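Local coordinates for protein tyrosine--tRNA ligase, mitochondrial (Emericella nidulans, PDB 5IHX) that probably attaches tyrosine to its cognate mitochondrial tRNA at the expense of ATP, as a class I aminoacyl-tRNA synthetase whose catalytic domain holds bound tyrosine here, at residues K64-A70 against G97-L103; D73-M79 against N132-M136; T108-P114 against E214-M220; E180-G186 against L219-W223; V250-K254 against D274-G278. One frame throughout, in Å; residues are numbered along the deposited sequence.

Contact 1 of 5, residues K64-A70 against G97-L103. With TYR (tyrosine), chain C.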
# COMPACT_ATOMS: atom_id res chain seq x y z
N LYS A 64 -0.80 9.34 34.22
CA LYS A 64 0.35 9.48 33.32
C LYS A 64 0.38 10.81 32.58
O LYS A 64 -0.65 11.30 32.11
CB LYS A 64 0.35 8.33 32.31
CG LYS A 64 0.44 6.94 32.91
CD LYS A 64 0.25 5.87 31.85
CE LYS A 64 1.38 5.87 30.83
NZ LYS A 64 1.22 4.78 29.82
N ARG A 65 1.58 11.37 32.47
CA ARG A 65 1.82 12.54 31.64
C ARG A 65 1.98 12.10 30.19
O ARG A 65 3.06 12.19 29.62
CB ARG A 65 3.07 13.28 32.13
CG ARG A 65 3.32 14.63 31.48
CD ARG A 65 4.72 15.15 31.82
NE ARG A 65 4.90 15.38 33.26
CZ ARG A 65 4.64 16.53 33.88
NH1 ARG A 65 4.18 17.58 33.20
NH2 ARG A 65 4.85 16.64 35.18
N VAL A 66 0.90 11.59 29.61
CA VAL A 66 0.94 10.97 28.28
C VAL A 66 1.00 11.99 27.16
O VAL A 66 0.53 13.13 27.30
CB VAL A 66 -0.28 10.06 28.03
CG1 VAL A 66 -0.31 8.94 29.03
CG2 VAL A 66 -1.58 10.87 28.07
N GLY A 67 1.57 11.57 26.04
CA GLY A 67 1.59 12.39 24.84
C GLY A 67 0.26 12.33 24.12
O GLY A 67 -0.46 11.33 24.19
N ILE A 68 -0.08 13.42 23.44
CA ILE A 68 -1.32 13.51 22.68
C ILE A 68 -1.04 14.23 21.37
O ILE A 68 -0.21 15.13 21.33
CB ILE A 68 -2.43 14.24 23.46
CG1 ILE A 68 -3.70 14.37 22.62
CG2 ILE A 68 -1.95 15.62 23.91
CD1 ILE A 68 -4.92 14.81 23.40
N TYR A 69 -1.72 13.83 20.29
CA TYR A 69 -1.51 14.49 19.01
C TYR A 69 -2.79 14.68 18.22
O TYR A 69 -3.78 13.97 18.44
CB TYR A 69 -0.49 13.72 18.16
CG TYR A 69 -1.08 12.67 17.23
CD1 TYR A 69 -1.34 12.97 15.90
CD2 TYR A 69 -1.34 11.38 17.68
CE1 TYR A 69 -1.87 12.02 15.04
CE2 TYR A 69 -1.87 10.42 16.82
CZ TYR A 69 -2.12 10.75 15.50
OH TYR A 69 -2.64 9.80 14.64
N ALA A 70 -2.76 15.66 17.33
CA ALA A 70 -3.83 15.90 16.38
C ALA A 70 -3.22 16.06 15.00
O ALA A 70 -2.14 16.65 14.86
CB ALA A 70 -4.62 17.14 16.76
N GLY A 97 1.47 20.88 30.64
CA GLY A 97 2.72 20.17 30.78
C GLY A 97 2.71 18.79 30.14
O GLY A 97 3.60 17.98 30.39
N LEU A 98 1.69 18.53 29.33
CA LEU A 98 1.63 17.29 28.56
C LEU A 98 2.39 17.47 27.25
O LEU A 98 2.29 18.53 26.63
CB LEU A 98 0.18 16.89 28.28
CG LEU A 98 -0.66 16.50 29.49
CD1 LEU A 98 -2.14 16.55 29.15
CD2 LEU A 98 -0.28 15.11 29.97
N PRO A 99 3.15 16.45 26.82
CA PRO A 99 3.82 16.58 25.52
C PRO A 99 2.83 16.46 24.37
O PRO A 99 2.17 15.44 24.24
CB PRO A 99 4.83 15.43 25.52
CG PRO A 99 4.29 14.42 26.48
CD PRO A 99 3.38 15.13 27.45
N VAL A 100 2.74 17.50 23.54
CA VAL A 100 1.76 17.53 22.46
C VAL A 100 2.45 17.52 21.11
O VAL A 100 3.56 18.04 20.96
CB VAL A 100 0.85 18.77 22.57
CG1 VAL A 100 0.17 18.81 23.93
CG2 VAL A 100 1.64 20.05 22.33
N THR A 101 1.80 16.91 20.13
CA THR A 101 2.36 16.83 18.79
C THR A 101 1.34 17.28 17.75
O THR A 101 0.21 16.81 17.73
CB THR A 101 2.82 15.39 18.45
OG1 THR A 101 3.83 14.98 19.38
CG2 THR A 101 3.38 15.31 17.04
N PHE A 102 1.77 18.21 16.90
CA PHE A 102 1.00 18.61 15.73
C PHE A 102 1.50 17.82 14.54
O PHE A 102 2.67 17.95 14.16
CB PHE A 102 1.13 20.11 15.46
CG PHE A 102 0.65 20.99 16.58
CD1 PHE A 102 -0.53 21.71 16.45
CD2 PHE A 102 1.36 21.10 17.76
CE1 PHE A 102 -0.98 22.52 17.47
CE2 PHE A 102 0.91 21.91 18.78
CZ PHE A 102 -0.26 22.62 18.64
N LEU A 103 0.64 17.00 13.96
CA LEU A 103 1.02 16.17 12.83
C LEU A 103 0.50 16.74 11.52
O LEU A 103 -0.70 16.82 11.30
CB LEU A 103 0.51 14.74 13.01
CG LEU A 103 0.87 13.77 11.88
CD1 LEU A 103 2.38 13.55 11.85
CD2 LEU A 103 0.14 12.46 12.04
N TYR C . -7.31 12.36 8.59
CA TYR C . -7.38 13.66 9.33
C TYR C . -8.29 14.65 8.61
O TYR C . -8.88 15.53 9.22
CB TYR C . -5.99 14.25 9.51
CG TYR C . -4.98 13.27 10.06
CD1 TYR C . -5.11 12.77 11.35
CD2 TYR C . -3.91 12.84 9.29
CE1 TYR C . -4.19 11.87 11.85
CE2 TYR C . -2.99 11.94 9.78
CZ TYR C . -3.13 11.46 11.07
OH TYR C . -2.22 10.56 11.57
OXT TYR C . -8.43 14.59 7.39
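Strands 68-70 and 100-103 run parallel, their axes 4.7 Å apart at 21°, with Ile68, Tyr69 and Ala70 paired to Val100, Thr101 and Phe102. Four backbone bonds join them, from Ile68 N to Pro99 O at one end to Leu103 N to Ala70 O at the other. On one face Ile68 CG2 meets Val100 CG1 at 3.8 Å. Together with helix 84-95 the strands form a right-handed beta-alpha-beta unit of the class I Rossmann-type fold. On the other face the Tyr69 ring lies alongside Leu103, Tyr69 CE1 being 3.6 Å from Leu103 CD2. Tyr69 OH donates a hydrogen bond of 3.2 Å to the OH of the bound tyrosine, and Tyr69 and Leu103 both line its pocket. Before the strands, Arg65 NH1 bonds Gly97 O at 2.9 Å. The oxygen lies in the guanidinium plane, but the donor stands 43° out of the carbonyl plane. Leu98 CD2 packs on Arg65 CA. Arg65 NH2 also forms a salt bridge with Glu21.

Contact 2 of 5, residues D73-M79 against N132-M136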
# COMPACT_ATOMS: atom_id res chain seq x y z
N ASP A 73 -4.43 17.57 7.38
CA ASP A 73 -3.97 17.40 6.01
C ASP A 73 -4.00 18.75 5.28
O ASP A 73 -5.04 19.40 5.22
CB ASP A 73 -4.84 16.38 5.26
CG ASP A 73 -4.49 14.94 5.61
OD1 ASP A 73 -5.18 14.02 5.12
OD2 ASP A 73 -3.51 14.72 6.35
N PRO A 74 -2.85 19.17 4.72
CA PRO A 74 -2.77 20.45 4.02
C PRO A 74 -3.45 20.45 2.64
O PRO A 74 -2.79 20.23 1.63
CB PRO A 74 -1.27 20.68 3.88
CG PRO A 74 -0.69 19.32 3.83
CD PRO A 74 -1.54 18.48 4.74
N THR A 75 -4.76 20.69 2.63
CA THR A 75 -5.52 20.80 1.38
C THR A 75 -5.67 22.26 0.97
O THR A 75 -6.23 22.56 -0.09
CB THR A 75 -6.92 20.17 1.52
OG1 THR A 75 -7.65 20.85 2.55
CG2 THR A 75 -6.82 18.69 1.86
N ALA A 76 -5.17 23.16 1.81
CA ALA A 76 -5.20 24.59 1.54
C ALA A 76 -3.93 25.22 2.10
O ALA A 76 -3.25 24.61 2.94
CB ALA A 76 -6.44 25.23 2.16
N PRO A 77 -3.58 26.43 1.65
CA PRO A 77 -2.37 27.07 2.18
C PRO A 77 -2.54 27.51 3.64
O PRO A 77 -1.56 27.88 4.30
CB PRO A 77 -2.18 28.28 1.27
CG PRO A 77 -3.53 28.57 0.73
CD PRO A 77 -4.22 27.25 0.61
N SER A 78 -3.77 27.45 4.13
CA SER A 78 -4.09 27.91 5.47
C SER A 78 -5.14 27.04 6.13
O SER A 78 -5.99 26.44 5.46
CB SER A 78 -4.58 29.36 5.44
OG SER A 78 -5.12 29.74 6.69
N MET A 79 -5.08 26.95 7.45
CA MET A 79 -6.18 26.41 8.24
C MET A 79 -7.24 27.47 8.42
O MET A 79 -6.99 28.66 8.19
CB MET A 79 -5.67 25.93 9.60
CG MET A 79 -4.74 24.73 9.52
SD MET A 79 -4.32 24.08 11.14
CE MET A 79 -3.38 25.46 11.80
N ASN A 132 1.11 24.55 -0.50
CA ASN A 132 0.16 24.42 0.59
C ASN A 132 0.82 23.84 1.84
O ASN A 132 0.59 24.31 2.95
CB ASN A 132 -1.01 23.52 0.17
CG ASN A 132 -1.99 24.23 -0.75
OD1 ASN A 132 -1.90 25.44 -0.96
ND2 ASN A 132 -2.93 23.47 -1.30
N MET A 133 1.64 22.81 1.63
CA MET A 133 2.30 22.12 2.73
C MET A 133 3.28 23.04 3.45
O MET A 133 3.36 23.04 4.68
CB MET A 133 3.03 20.88 2.19
CG MET A 133 3.54 19.93 3.26
SD MET A 133 4.48 18.55 2.59
CE MET A 133 3.34 17.88 1.38
N ALA A 134 4.03 23.83 2.69
CA ALA A 134 5.02 24.74 3.26
C ALA A 134 4.34 25.87 4.03
O ALA A 134 4.81 26.27 5.10
CB ALA A 134 5.91 25.29 2.16
N SER A 135 3.25 26.40 3.48
CA SER A 135 2.51 27.48 4.12
C SER A 135 1.87 27.01 5.43
O SER A 135 1.88 27.73 6.43
CB SER A 135 1.44 28.03 3.19
OG SER A 135 2.02 28.58 2.02
N MET A 136 1.31 25.80 5.41
CA MET A 136 0.65 25.26 6.59
C MET A 136 1.68 24.95 7.68
O MET A 136 1.41 25.13 8.87
CB MET A 136 -0.13 23.99 6.25
CG MET A 136 -1.01 23.49 7.38
SD MET A 136 -2.59 22.80 6.83
CE MET A 136 -3.39 24.24 6.15
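Met136 reaches into the loop 73-79 and lays its sulfur against Pro74, with SD 3.7 Å from CA of that proline. CG stands anti to the backbone N (chi1 -171°), and bends at chi2 and chi3 carry the methyl group on into the curve of the loop. There Met136 CE touches Ala76 O at 3.2 Å and also meets the backbone between Ser78 and Met79. The Met79 side chain crosses Met136 at about a right angle, Met79 CG 3.7 Å from Met136 CE. Asn132 lies alongside Pro77, the two side chains pointing the same way. Its OD1 rests against Pro77 CD and lies 3.3 Å from Pro77 N, which has no hydrogen to share, so this is packing alone. One turn further on, Ser135 CB sits against Pro77 O, while Ser135 OG bonds back to Ala131 O. Pro74, the centre of an inverse gamma turn, also packs its CB on Met133 CA. Asp73, which lines the tyrosine pocket, directs its CB away from the helix. The loop follows strand 68-72 and leads to helix 84-95. Helix 126-153 packs against the loop, and Leu104 of strand 100-104 touches Pro74, Met133 and Met136.

Contact 3 of 5, residues T108-P114 against E214-M220. With TYR (tyrosine), chain C.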
# COMPACT_ATOMS: atom_id res chain seq x y z
N THR A 108 -0.25 11.83 3.66
CA THR A 108 -1.63 11.35 3.66
C THR A 108 -2.57 12.29 2.93
O THR A 108 -3.68 11.91 2.57
CB THR A 108 -2.15 11.16 5.10
OG1 THR A 108 -1.82 12.31 5.89
CG2 THR A 108 -1.53 9.92 5.74
N SER A 109 -2.12 13.52 2.70
CA SER A 109 -2.90 14.49 1.94
C SER A 109 -2.90 14.14 0.45
O SER A 109 -3.83 14.49 -0.28
CB SER A 109 -2.37 15.91 2.15
OG SER A 109 -1.04 16.04 1.67
N ARG A 110 -1.86 13.45 0.00
CA ARG A 110 -1.78 12.99 -1.38
C ARG A 110 -2.91 12.00 -1.67
O ARG A 110 -3.52 12.04 -2.74
CB ARG A 110 -0.43 12.34 -1.67
CG ARG A 110 0.77 13.27 -1.49
CD ARG A 110 2.06 12.56 -1.84
NE ARG A 110 3.24 13.39 -1.60
CZ ARG A 110 4.49 12.99 -1.81
N VAL A 111 -3.18 11.12 -0.71
CA VAL A 111 -4.25 10.14 -0.84
C VAL A 111 -5.61 10.80 -0.66
O VAL A 111 -6.48 10.70 -1.52
CB VAL A 111 -4.09 9.00 0.19
CG1 VAL A 111 -5.28 8.04 0.15
CG2 VAL A 111 -2.79 8.24 -0.05
N GLY A 112 -5.79 11.48 0.47
CA GLY A 112 -7.03 12.17 0.77
C GLY A 112 -7.97 11.35 1.63
O GLY A 112 -8.36 10.24 1.25
N ASP A 113 -8.32 11.88 2.80
CA ASP A 113 -9.21 11.19 3.73
C ASP A 113 -10.62 11.06 3.13
O ASP A 113 -11.28 12.07 2.89
CB ASP A 113 -9.27 11.94 5.06
CG ASP A 113 -9.88 11.10 6.17
OD1 ASP A 113 -9.67 11.43 7.35
OD2 ASP A 113 -10.57 10.11 5.85
N PRO A 114 -11.09 9.82 2.91
CA PRO A 114 -12.40 9.64 2.28
C PRO A 114 -13.60 9.93 3.19
O PRO A 114 -14.73 9.97 2.70
CB PRO A 114 -12.40 8.16 1.88
CG PRO A 114 -11.47 7.52 2.85
CD PRO A 114 -10.40 8.53 3.11
N GLU A 214 -7.75 5.18 -1.29
CA GLU A 214 -8.68 5.69 -0.29
C GLU A 214 -9.00 4.64 0.76
O GLU A 214 -9.07 4.93 1.95
CB GLU A 214 -9.98 6.17 -0.94
CG GLU A 214 -9.83 7.42 -1.80
CD GLU A 214 -11.13 7.80 -2.49
OE1 GLU A 214 -11.62 7.00 -3.31
OE2 GLU A 214 -11.65 8.90 -2.21
N PHE A 215 -9.19 3.41 0.30
CA PHE A 215 -9.49 2.28 1.17
C PHE A 215 -8.35 2.04 2.17
O PHE A 215 -8.57 1.54 3.27
CB PHE A 215 -9.75 1.03 0.33
CG PHE A 215 -10.29 -0.14 1.10
CD1 PHE A 215 -11.54 -0.07 1.69
CD2 PHE A 215 -9.57 -1.32 1.20
CE1 PHE A 215 -12.05 -1.15 2.40
CE2 PHE A 215 -10.08 -2.40 1.90
CZ PHE A 215 -11.32 -2.31 2.50
N THR A 216 -7.14 2.43 1.77
CA THR A 216 -5.95 2.22 2.58
C THR A 216 -5.72 3.35 3.60
O THR A 216 -4.97 3.18 4.56
CB THR A 216 -4.69 2.10 1.69
OG1 THR A 216 -4.92 1.13 0.66
CG2 THR A 216 -3.46 1.70 2.49
N TYR A 217 -6.39 4.48 3.40
CA TYR A 217 -6.13 5.68 4.20
C TYR A 217 -6.18 5.42 5.71
O TYR A 217 -5.30 5.87 6.44
CB TYR A 217 -7.11 6.80 3.83
CG TYR A 217 -6.79 8.12 4.49
CD1 TYR A 217 -6.06 9.09 3.82
CD2 TYR A 217 -7.21 8.40 5.79
CE1 TYR A 217 -5.76 10.30 4.42
CE2 TYR A 217 -6.91 9.61 6.39
CZ TYR A 217 -6.18 10.55 5.70
OH TYR A 217 -5.88 11.76 6.29
N PRO A 218 -7.21 4.70 6.19
CA PRO A 218 -7.26 4.39 7.63
C PRO A 218 -5.99 3.71 8.15
O PRO A 218 -5.57 3.97 9.27
CB PRO A 218 -8.46 3.45 7.76
CG PRO A 218 -9.30 3.71 6.58
CD PRO A 218 -8.43 4.25 5.49
N LEU A 219 -5.39 2.84 7.33
CA LEU A 219 -4.18 2.14 7.75
C LEU A 219 -3.00 3.10 7.83
O LEU A 219 -2.11 2.93 8.67
CB LEU A 219 -3.86 0.99 6.78
CG LEU A 219 -4.67 -0.30 6.97
CD1 LEU A 219 -6.10 -0.14 6.45
CD2 LEU A 219 -3.98 -1.48 6.29
N MET A 220 -2.98 4.11 6.97
CA MET A 220 -1.93 5.11 7.01
C MET A 220 -2.04 5.97 8.27
O MET A 220 -1.04 6.25 8.93
CB MET A 220 -1.97 6.01 5.77
CG MET A 220 -1.64 5.29 4.47
SD MET A 220 -1.65 6.39 3.05
CE MET A 220 -0.16 7.35 3.34
N TYR C . -7.31 12.36 8.59
CA TYR C . -7.38 13.66 9.33
C TYR C . -8.29 14.65 8.61
O TYR C . -8.88 15.53 9.22
CB TYR C . -5.99 14.25 9.51
CG TYR C . -4.98 13.27 10.06
CD1 TYR C . -5.11 12.77 11.35
CD2 TYR C . -3.91 12.84 9.29
CE1 TYR C . -4.19 11.87 11.85
CE2 TYR C . -2.99 11.94 9.78
CZ TYR C . -3.13 11.46 11.07
OH TYR C . -2.22 10.56 11.57
OXT TYR C . -8.43 14.59 7.39
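Unusually, Asp113 covers one face of the Tyr217 ring by way of its backbone. Its CA stands over the ring centre in a CH-pi contact, 3.6 Å from the centroid and 9° off the normal. Its carboxylate is stacked on the ring, the planes 23° apart, with Asp113 CG 3.3 Å from Tyr217 CE2. CG of Asp113 is anti to the backbone N (chi1 -165°), which carries the carboxylate out past the CE2 edge of the ring. There both side chains grip the amino group of the bound tyrosine: its N donates to Asp113 OD1 and to Tyr217 OH, each at 2.8 Å. Neighbours fix the two acceptors. Gln242 also bonds Asp113 OD1, and Asp73 bonds Tyr217 OH. At the ring edge Thr108 O lies in plane, 3.2 Å from Tyr217 CE1, and Val111 CG1 joins it there. Pro114 CD packs on Tyr217 CB. Val111 CG2 meets Met220 SD at 3.8 Å, and the Thr108 and Met220 side chains slide past each other in opposite directions, CG2 meeting CE. Gly112, with positive phi, ends the short helix and turns the chain towards Asp113. The short helix 108-111 follows strand 100-104, and helix 212-229 packs against it. Phe248 of helix 243-259 touches Pro218 and Leu219; from the second subunit Phe212 packs on Leu219 and Leu182 on Met220.

Contact 4 of 5, residues E180-G186 against L219-W223. With TYR (tyrosine), chain C.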
# COMPACT_ATOMS: atom_id res chain seq x y z
N GLU A 180 6.60 -3.57 4.66
CA GLU A 180 6.65 -3.38 6.11
C GLU A 180 5.26 -3.17 6.71
O GLU A 180 4.95 -3.72 7.76
CB GLU A 180 7.55 -2.18 6.46
CG GLU A 180 7.70 -1.95 7.96
CD GLU A 180 8.57 -0.76 8.30
OE1 GLU A 180 9.11 -0.12 7.37
OE2 GLU A 180 8.72 -0.45 9.50
N VAL A 181 4.43 -2.38 6.04
CA VAL A 181 3.08 -2.11 6.53
C VAL A 181 2.22 -3.37 6.45
O VAL A 181 1.42 -3.65 7.34
CB VAL A 181 2.41 -0.95 5.76
CG1 VAL A 181 0.96 -0.79 6.19
CG2 VAL A 181 3.18 0.34 5.98
N LEU A 182 2.38 -4.12 5.36
CA LEU A 182 1.63 -5.36 5.19
C LEU A 182 2.04 -6.40 6.23
O LEU A 182 1.20 -7.12 6.75
CB LEU A 182 1.83 -5.92 3.78
CG LEU A 182 1.31 -5.08 2.61
CD1 LEU A 182 1.45 -5.84 1.30
CD2 LEU A 182 -0.14 -4.65 2.83
N ARG A 183 3.33 -6.46 6.53
CA ARG A 183 3.85 -7.44 7.48
C ARG A 183 3.39 -7.14 8.90
O ARG A 183 2.93 -8.04 9.61
CB ARG A 183 5.38 -7.48 7.43
CG ARG A 183 6.01 -8.13 8.66
CD ARG A 183 7.50 -8.36 8.48
NE ARG A 183 8.22 -7.11 8.26
CZ ARG A 183 8.51 -6.23 9.22
NH1 ARG A 183 8.13 -6.46 10.47
NH2 ARG A 183 9.17 -5.12 8.93
N ASP A 184 3.51 -5.88 9.31
CA ASP A 184 3.28 -5.51 10.71
C ASP A 184 1.85 -5.08 11.01
O ASP A 184 1.45 -5.05 12.18
CB ASP A 184 4.23 -4.37 11.10
CG ASP A 184 5.68 -4.82 11.21
OD1 ASP A 184 5.92 -6.02 11.46
OD2 ASP A 184 6.58 -3.97 11.05
N LEU A 185 1.08 -4.77 9.97
CA LEU A 185 -0.30 -4.31 10.16
C LEU A 185 -1.28 -4.99 9.20
O LEU A 185 -2.26 -5.59 9.64
CB LEU A 185 -0.39 -2.79 10.00
CG LEU A 185 -1.79 -2.18 10.02
CD1 LEU A 185 -2.53 -2.54 11.30
CD2 LEU A 185 -1.72 -0.67 9.85
N GLY A 186 -1.00 -4.90 7.91
CA GLY A 186 -1.92 -5.39 6.89
C GLY A 186 -2.29 -6.86 7.03
O GLY A 186 -3.41 -7.26 6.71
N LEU A 219 -5.39 2.84 7.33
CA LEU A 219 -4.18 2.14 7.75
C LEU A 219 -3.00 3.10 7.83
O LEU A 219 -2.11 2.93 8.67
CB LEU A 219 -3.86 0.99 6.78
CG LEU A 219 -4.67 -0.30 6.97
CD1 LEU A 219 -6.10 -0.14 6.45
CD2 LEU A 219 -3.98 -1.48 6.29
N MET A 220 -2.98 4.11 6.97
CA MET A 220 -1.93 5.11 7.01
C MET A 220 -2.04 5.97 8.27
O MET A 220 -1.04 6.25 8.93
CB MET A 220 -1.97 6.01 5.77
CG MET A 220 -1.64 5.29 4.47
SD MET A 220 -1.65 6.39 3.05
CE MET A 220 -0.16 7.35 3.34
N GLN A 221 -3.26 6.39 8.60
CA GLN A 221 -3.49 7.15 9.82
C GLN A 221 -3.11 6.32 11.04
O GLN A 221 -2.55 6.83 12.01
CB GLN A 221 -4.94 7.61 9.91
CG GLN A 221 -5.21 8.52 11.11
CD GLN A 221 -6.37 9.49 10.90
OE1 GLN A 221 -6.77 9.77 9.77
NE2 GLN A 221 -6.91 10.00 11.99
N ALA A 222 -3.44 5.03 10.99
CA ALA A 222 -3.11 4.12 12.08
C ALA A 222 -1.60 4.01 12.23
O ALA A 222 -1.07 4.02 13.34
CB ALA A 222 -3.71 2.75 11.84
N TRP A 223 -0.90 3.91 11.10
CA TRP A 223 0.55 3.80 11.11
C TRP A 223 1.17 5.09 11.65
O TRP A 223 2.14 5.04 12.41
CB TRP A 223 1.07 3.48 9.71
CG TRP A 223 2.50 3.03 9.69
CD1 TRP A 223 3.60 3.79 9.41
CD2 TRP A 223 2.99 1.72 9.98
NE1 TRP A 223 4.74 3.03 9.50
CE2 TRP A 223 4.39 1.75 9.85
CE3 TRP A 223 2.37 0.51 10.33
CZ2 TRP A 223 5.19 0.63 10.06
CZ3 TRP A 223 3.17 -0.60 10.54
CH2 TRP A 223 4.56 -0.54 10.41
N TYR C . -7.31 12.36 8.59
CA TYR C . -7.38 13.66 9.33
C TYR C . -8.29 14.65 8.61
O TYR C . -8.88 15.53 9.22
CB TYR C . -5.99 14.25 9.51
CG TYR C . -4.98 13.27 10.06
CD1 TYR C . -5.11 12.77 11.35
CD2 TYR C . -3.91 12.84 9.29
CE1 TYR C . -4.19 11.87 11.85
CE2 TYR C . -2.99 11.94 9.78
CZ TYR C . -3.13 11.46 11.07
OH TYR C . -2.22 10.56 11.57
OXT TYR C . -8.43 14.59 7.39
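The contact is mainly apolar and centres on Trp223, which sits as a knob among Glu180, Val181, Asp184 and Leu185. Val181 CG2 makes a CH-pi contact over the face of the six-membered ring, 4.3 Å from its centroid. Asp184 CB and Leu185 CB come to the ring edge. A second patch has Leu185 CD2 against Leu219 CB at 4.1 Å, with Ala222 CB close by. Among polar groups, Glu180 stays extended and brings OE2 in the plane of the indole to 3.7 Å from Trp223 CZ2. Its carboxylate is turned 88° to the ring, whereas that of Asp184 is nearly coplanar with it. In the backbone, Val181 O takes both Leu185 N and Gly186 N in a wider pi-type turn. Gln221 OE1 accepts a 2.9 Å hydrogen bond from N of the bound tyrosine. The short segments cross at 81°, their axes 11.3 Å apart. Helix 243-259 touches Leu219, Ala222 and Trp223, while Leu178 of the second subunit packs on Val181.

Contact 5 of 5, residues V250-K254 against D274-G278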
# COMPACT_ATOMS: atom_id res chain seq x y z
N VAL A 250 -7.06 2.79 17.17
CA VAL A 250 -6.87 2.16 18.48
C VAL A 250 -6.59 0.67 18.31
O VAL A 250 -5.63 0.14 18.86
CB VAL A 250 -8.10 2.37 19.40
CG1 VAL A 250 -8.00 1.50 20.66
CG2 VAL A 250 -8.24 3.83 19.77
N GLY A 251 -7.44 -0.00 17.54
CA GLY A 251 -7.27 -1.42 17.27
C GLY A 251 -5.98 -1.71 16.54
O GLY A 251 -5.24 -2.63 16.89
N ALA A 252 -5.70 -0.91 15.51
CA ALA A 252 -4.52 -1.10 14.68
C ALA A 252 -3.23 -0.95 15.48
O ALA A 252 -2.28 -1.71 15.27
CB ALA A 252 -4.53 -0.11 13.53
N VAL A 253 -3.18 0.02 16.38
CA VAL A 253 -1.98 0.27 17.17
C VAL A 253 -1.72 -0.88 18.15
O VAL A 253 -0.58 -1.31 18.32
CB VAL A 253 -2.07 1.61 17.93
CG1 VAL A 253 -0.96 1.74 18.96
CG2 VAL A 253 -1.99 2.77 16.95
N LYS A 254 -2.78 -1.36 18.80
CA LYS A 254 -2.67 -2.53 19.67
C LYS A 254 -2.04 -3.69 18.92
O LYS A 254 -1.10 -4.32 19.39
CB LYS A 254 -4.04 -2.96 20.19
CG LYS A 254 -4.73 -1.98 21.12
CD LYS A 254 -6.23 -2.25 21.12
CE LYS A 254 -6.96 -1.41 22.14
NZ LYS A 254 -6.85 -1.99 23.50
N ASP A 274 -2.07 1.66 29.46
CA ASP A 274 -1.04 1.82 28.44
C ASP A 274 -1.59 1.68 27.03
O ASP A 274 -0.87 1.92 26.05
CB ASP A 274 0.08 0.79 28.65
CG ASP A 274 0.75 0.93 30.00
OD1 ASP A 274 0.73 2.04 30.56
OD2 ASP A 274 1.31 -0.08 30.49
N LYS A 275 -2.86 1.30 26.92
CA LYS A 275 -3.46 1.07 25.61
C LYS A 275 -3.76 2.40 24.92
O LYS A 275 -4.11 3.38 25.58
CB LYS A 275 -4.74 0.25 25.76
CG LYS A 275 -4.51 -1.18 26.26
CD LYS A 275 -5.81 -1.89 26.57
CE LYS A 275 -5.57 -3.32 27.05
NZ LYS A 275 -4.88 -4.17 26.06
N PRO A 276 -3.62 2.44 23.58
CA PRO A 276 -3.99 3.66 22.85
C PRO A 276 -5.46 4.00 23.04
O PRO A 276 -6.29 3.10 23.20
CB PRO A 276 -3.68 3.31 21.39
CG PRO A 276 -3.73 1.82 21.34
CD PRO A 276 -3.20 1.36 22.67
N ILE A 277 -5.78 5.28 23.02
CA ILE A 277 -7.14 5.73 23.24
C ILE A 277 -7.26 7.12 22.63
O ILE A 277 -6.26 7.77 22.39
CB ILE A 277 -7.50 5.73 24.75
CG1 ILE A 277 -8.99 5.98 24.96
CG2 ILE A 277 -6.62 6.73 25.51
CD1 ILE A 277 -9.45 5.70 26.38
N GLY A 278 -8.48 7.56 22.35
CA GLY A 278 -8.66 8.86 21.74
C GLY A 278 -10.03 9.45 21.99
O GLY A 278 -10.88 8.83 22.63
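Val253 holds CG1 anti to its backbone N (chi1 168°), which sets that methyl against the ring of Pro276. Lys254 has CG anti to the carbonyl carbon (chi1 -66°) and bends only at chi4 (-80°), so that its chain passes the same ring and its NZ ends beside Lys275. Pro276 is thus the centre of the contact. Its CG lies 3.7 Å from Val253 CG1 and 3.9 Å from Lys254 CG, and it also rests on the helix backbone, 3.5 Å from Val250 O. The Val253 and Pro276 side chains slide past each other in opposite directions. Val250 reaches the chain where the strand begins: its CG1 is 3.5 Å from Pro276 O, and its CG2 touches Ile277 CA. The two lysines cross at about a right angle. Lys254 NZ approaches Lys275 CD at 3.2 Å, and the two NZ atoms are 3.9 Å apart. These like charges probably repel each other, although Lys275 NZ is also bonded to Leu269 O. Phe229 of helix 212-229 touches both Val253 and Pro276, and Trp225 touches Val250. Next to Lys275, Asp274 forms a salt bridge with Lys64. The helix and the start of strand 277-280 belong to the beta-alpha-beta unit of strand 235-238, helix 243-259 and strand 277-280, a parallel crossover of the Rossmann-type catalytic domain.

Overall arrangement
All five contacts lie in the class I synthetase catalytic domain. Contacts 1 and 5 reach the same sheet, on either side of strand 235-238, and their centres are 15 Å apart. Segment 73-79 of contact 2 comes just after 64-70 of contact 1, and the segments of the two alternate. Contacts 3 and 4 share Leu219 and Met220 on helix 212-229, with centres 12 Å apart, and both touch the second subunit. Contact 5, the last, meets contact 4 where Ala252 packs on Ala222. The bound tyrosine touches contacts 1, 3 and 4. Asp73 of contact 2 lines its pocket and bonds Tyr217 and Thr108 of contact 3. Substrate recognition is therefore spread over sheet, loop and dimer-facing helix.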